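Local coordinates for STBB protein (Escherichia coli, PDB 2JD3) that probably binds the centromere-like parC site of its plasmid as a ribbon-helix-helix dimer and links it to ParM actin-like filaments during plasmid segregation, at residues A[70-73]-A[74-78]; A[29-33]-A[34-38]. One frame throughout, in Å; residues are numbered along the deposited sequence.

Both contacts are local, each at the start of a helix, but they sit on opposite sides of the chain's centre, with centres 26 Å apart and nearest atoms about 16 Å apart. Interaction 2 comes first in sequence and lies at the surface, where an arginine side chain of helix 33-53 binds backbone carbonyls of the turn after helix 19-29. Interaction 1 is partly buried and stays within the first turns of helix 71-82, whose apolar side chains pack on helix 56-64 and on the second subunit. Its bonds are mainly those of the helix backbone, with two hydroxyls added, whereas interaction 2 adds a charged side chain on backbone carbonyls to its own helix-start bonds.

Interaction 1 (A[70-73]-A[74-78]); sequences SADQ and VVTLL
Thr-76 lies one helical turn beyond Asp-72 and turns its hydroxyl back onto that residue's carbonyl. The torsion that sets OG1 beside its own backbone N (chi1 -62°) lets OG1 donate to Asp-72 O at 2.9 Å, while Thr-76 N donates to the same oxygen from the opposite face of the carbonyl plane. Threonine suits this exposed side because its hydroxyl can bond back to the helix it belongs to. The Asp-72 carboxylate turns elsewhere: OD1 accepts from the indole NE1 of Trp-84 of the second subunit.

At the start of helix 71-82, Ser-70 is the N-cap, and its OG accepts from Gln-73 N at 3.0 Å. Val-75 leans CG2 against Ala-71 O at 3.3 Å, and Val-74 CB lies at the same distance from that oxygen. These compact side chains suit a buried face. Leu-77 N donates almost straight to Gln-73 O (175°), and its side chain reaches helix 56-64.

The chemistry implies a helix start in which, beside the ordinary helix bonds, the Ser-70 cap holds Gln-73 N and two donors grip Asp-72 O, while Ala-71, Val-74 and Val-75 pack on the second subunit and Asp-72 adds a polar bond there.

Interaction 2 (A[29-33]-A[34-38]); sequences ESVPR and SERGE
Arg-36 reaches back from the first turn of helix 33-53 to grip the preceding residues, in the turn between the two helices of the ribbon-helix-helix fold. Its NE donates to Val-31 O at 2.6 Å, with the oxygen at the guanidinium edge and close to its plane. NH1 adds weak bonds to Val-31 O and Glu-29 O. The chain is extended from CG to NE (chi2 -179°), giving arginine the length to span the turn, and its CG passes Val-31 CG1 at 4.1 Å.

One guanidinium face is covered by the aliphatic part of Arg-33, whose CG stands over its centre. The two arginines run side by side with their planes 37° apart and their like charges close, Arg-33 NH2 to Arg-36 NH2 3.5 Å; the nearby Glu-29 carboxylate should offset them in part. Glu-29 OE2, 3.6 Å from Arg-36 NH1, lies well out of the guanidinium plane, so this salt bridge is one of charges, with no N-H aimed at it. OE1 makes a long, weak ion pair with Lys-8 of the second subunit.

Further out, Pro-32 suits the position before the helix, having no N-H to satisfy and a ring-restricted phi. Its carbonyl accepts from Glu-35 N and Arg-36 N, which approach from opposite faces of its plane. The extended Glu-35 side chain crosses Pro-32 obliquely and brings OE1 to 3.3 Å from Pro-32 CG.

Interaction 1 (A[70-73]-A[74-78])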
loop_
_atom_site.group_PDB
_atom_site.type_symbol
_atom_site.label_atom_id
_atom_site.label_comp_id
_atom_site.label_asym_id
_atom_site.label_seq_id
_atom_site.Cartn_x
_atom_site.Cartn_y
_atom_site.Cartn_z
ATOM N N SER A 70 7.241 3.385 9.010
ATOM C CA SER A 70 8.524 3.289 8.326
ATOM C C SER A 70 8.575 2.173 7.309
ATOM O O SER A 70 7.823 1.209 7.389
ATOM C CB SER A 70 9.623 3.025 9.328
ATOM O OG SER A 70 9.553 1.673 9.747
ATOM N N ALA A 71 9.485 2.290 6.354
ATOM C CA ALA A 71 9.615 1.252 5.347
ATOM C C ALA A 71 9.789 -0.061 6.094
ATOM O O ALA A 71 9.201 -1.083 5.737
ATOM C CB ALA A 71 10.829 1.518 4.478
ATOM N N ASP A 72 10.595 -0.006 7.150
ATOM C CA ASP A 72 10.900 -1.165 7.972
ATOM C C ASP A 72 9.650 -1.856 8.519
ATOM O O ASP A 72 9.608 -3.082 8.616
ATOM C CB ASP A 72 11.823 -0.750 9.121
ATOM C CG ASP A 72 12.527 -1.934 9.761
ATOM O OD1 ASP A 72 13.407 -2.549 9.108
ATOM O OD2 ASP A 72 12.193 -2.251 10.923
ATOM N N GLN A 73 8.634 -1.087 8.886
ATOM C CA GLN A 73 7.414 -1.699 9.391
ATOM C C GLN A 73 6.702 -2.425 8.259
ATOM O O GLN A 73 6.132 -3.499 8.460
ATOM C CB GLN A 73 6.474 -0.654 9.981
ATOM C CG GLN A 73 6.852 -0.169 11.360
ATOM C CD GLN A 73 5.805 0.751 11.944
ATOM O OE1 GLN A 73 5.753 0.967 13.155
ATOM N NE2 GLN A 73 4.958 1.301 11.083
ATOM N N VAL A 74 6.734 -1.841 7.065
ATOM C CA VAL A 74 6.072 -2.460 5.924
ATOM C C VAL A 74 6.744 -3.773 5.580
ATOM O O VAL A 74 6.065 -4.768 5.331
ATOM C CB VAL A 74 6.084 -1.544 4.671
ATOM C CG1 VAL A 74 5.443 -2.258 3.499
ATOM C CG2 VAL A 74 5.337 -0.258 4.959
ATOM N N VAL A 75 8.073 -3.791 5.580
ATOM C CA VAL A 75 8.787 -5.019 5.246
ATOM C C VAL A 75 8.448 -6.115 6.248
ATOM O O VAL A 75 8.274 -7.279 5.883
ATOM C CB VAL A 75 10.322 -4.807 5.225
ATOM C CG1 VAL A 75 11.015 -6.083 4.800
ATOM C CG2 VAL A 75 10.684 -3.688 4.272
ATOM N N THR A 76 8.339 -5.732 7.514
ATOM C CA THR A 76 8.017 -6.679 8.571
ATOM C C THR A 76 6.633 -7.295 8.384
ATOM O O THR A 76 6.494 -8.518 8.296
ATOM C CB THR A 76 8.089 -6.000 9.930
ATOM O OG1 THR A 76 9.429 -5.535 10.146
ATOM C CG2 THR A 76 7.691 -6.970 11.032
ATOM N N LEU A 77 5.606 -6.456 8.332
ATOM C CA LEU A 77 4.253 -6.953 8.125
ATOM C C LEU A 77 4.235 -7.817 6.864
ATOM O O LEU A 77 3.536 -8.825 6.783
ATOM C CB LEU A 77 3.295 -5.777 7.973
ATOM C CG LEU A 77 2.605 -5.259 9.233
ATOM C CD1 LEU A 77 3.436 -5.523 10.464
ATOM C CD2 LEU A 77 2.344 -3.785 9.073
ATOM N N LEU A 78 5.031 -7.415 5.883
ATOM C CA LEU A 78 5.122 -8.128 4.623
ATOM C C LEU A 78 5.601 -9.566 4.788
ATOM O O LEU A 78 5.072 -10.490 4.167
ATOM C CB LEU A 78 6.082 -7.390 3.704
ATOM C CG LEU A 78 5.482 -6.854 2.421
ATOM C CD1 LEU A 78 6.573 -6.137 1.663
ATOM C CD2 LEU A 78 4.890 -7.986 1.594
#

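Interaction 2 (A[29-33]-A[34-38])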
loop_
_atom_site.group_PDB
_atom_site.type_symbol
_atom_site.label_atom_id
_atom_site.label_comp_id
_atom_site.label_asym_id
_atom_site.label_seq_id
_atom_site.Cartn_x
_atom_site.Cartn_y
_atom_site.Cartn_z
ATOM N N GLU A 29 -4.624 16.554 2.955
ATOM C CA GLU A 29 -4.647 18.009 3.080
ATOM C C GLU A 29 -3.432 18.710 2.488
ATOM O O GLU A 29 -3.588 19.673 1.752
ATOM C CB GLU A 29 -4.790 18.431 4.551
ATOM C CG GLU A 29 -6.068 17.966 5.268
ATOM C CD GLU A 29 -7.355 18.476 4.632
ATOM O OE1 GLU A 29 -8.432 18.295 5.249
ATOM O OE2 GLU A 29 -7.294 19.047 3.519
ATOM N N SER A 30 -2.229 18.241 2.804
ATOM C CA SER A 30 -1.020 18.881 2.284
ATOM C C SER A 30 -0.675 18.486 0.849
ATOM O O SER A 30 0.497 18.418 0.461
ATOM C CB SER A 30 0.174 18.614 3.213
ATOM O OG SER A 30 0.397 17.232 3.403
ATOM N N VAL A 31 -1.716 18.225 0.066
ATOM C CA VAL A 31 -1.583 17.866 -1.341
ATOM C C VAL A 31 -2.672 18.667 -2.045
ATOM O O VAL A 31 -3.861 18.503 -1.753
ATOM C CB VAL A 31 -1.827 16.347 -1.581
ATOM C CG1 VAL A 31 -1.821 16.047 -3.064
ATOM C CG2 VAL A 31 -0.753 15.530 -0.896
ATOM N N PRO A 32 -2.278 19.567 -2.961
ATOM C CA PRO A 32 -3.224 20.407 -3.713
ATOM C C PRO A 32 -4.372 19.658 -4.399
ATOM O O PRO A 32 -4.153 18.680 -5.110
ATOM C CB PRO A 32 -2.321 21.157 -4.698
ATOM C CG PRO A 32 -1.019 20.365 -4.699
ATOM C CD PRO A 32 -0.887 19.916 -3.289
ATOM N N ARG A 33 -5.592 20.136 -4.169
ATOM C CA ARG A 33 -6.813 19.537 -4.721
ATOM C C ARG A 33 -6.642 18.959 -6.124
ATOM O O ARG A 33 -7.057 17.831 -6.400
ATOM C CB ARG A 33 -7.940 20.576 -4.755
ATOM C CG ARG A 33 -8.089 21.400 -3.483
ATOM C CD ARG A 33 -9.271 20.946 -2.641
ATOM N NE ARG A 33 -9.336 21.675 -1.374
ATOM C CZ ARG A 33 -10.216 21.428 -0.405
ATOM N NH1 ARG A 33 -10.190 22.146 0.711
ATOM N NH2 ARG A 33 -11.125 20.469 -0.551
ATOM N N SER A 34 -6.041 19.744 -7.011
ATOM C CA SER A 34 -5.823 19.331 -8.393
ATOM C C SER A 34 -5.130 17.973 -8.516
ATOM O O SER A 34 -5.536 17.122 -9.310
ATOM C CB SER A 34 -5.006 20.399 -9.114
ATOM O OG SER A 34 -3.863 20.740 -8.352
ATOM N N GLU A 35 -4.092 17.769 -7.713
ATOM C CA GLU A 35 -3.331 16.526 -7.736
ATOM C C GLU A 35 -3.978 15.354 -6.991
ATOM O O GLU A 35 -3.641 14.203 -7.242
ATOM C CB GLU A 35 -1.938 16.775 -7.167
ATOM C CG GLU A 35 -1.222 17.969 -7.772
ATOM C CD GLU A 35 0.111 18.232 -7.096
ATOM O OE1 GLU A 35 0.714 19.307 -7.337
ATOM O OE2 GLU A 35 0.558 17.357 -6.321
ATOM N N ARG A 36 -4.911 15.641 -6.090
ATOM C CA ARG A 36 -5.570 14.593 -5.315
ATOM C C ARG A 36 -6.271 13.513 -6.122
ATOM O O ARG A 36 -6.357 12.373 -5.685
ATOM C CB ARG A 36 -6.569 15.206 -4.334
ATOM C CG ARG A 36 -5.908 16.041 -3.269
ATOM C CD ARG A 36 -6.921 16.610 -2.317
ATOM N NE ARG A 36 -6.321 17.625 -1.462
ATOM C CZ ARG A 36 -7.016 18.424 -0.663
ATOM N NH1 ARG A 36 -6.388 19.327 0.083
ATOM N NH2 ARG A 36 -8.342 18.315 -0.609
ATOM N N GLY A 37 -6.777 13.857 -7.296
ATOM C CA GLY A 37 -7.453 12.850 -8.091
ATOM C C GLY A 37 -6.504 11.747 -8.518
ATOM O O GLY A 37 -6.834 10.561 -8.457
ATOM N N GLU A 38 -5.313 12.141 -8.946
ATOM C CA GLU A 38 -4.322 11.184 -9.398
ATOM C C GLU A 38 -3.644 10.509 -8.207
ATOM O O GLU A 38 -3.132 9.393 -8.314
ATOM C CB GLU A 38 -3.295 11.895 -10.274
ATOM C CG GLU A 38 -2.350 10.971 -11.014
ATOM C CD GLU A 38 -2.056 11.462 -12.431
ATOM O OE1 GLU A 38 -1.718 12.665 -12.592
ATOM O OE2 GLU A 38 -2.161 10.640 -13.377
#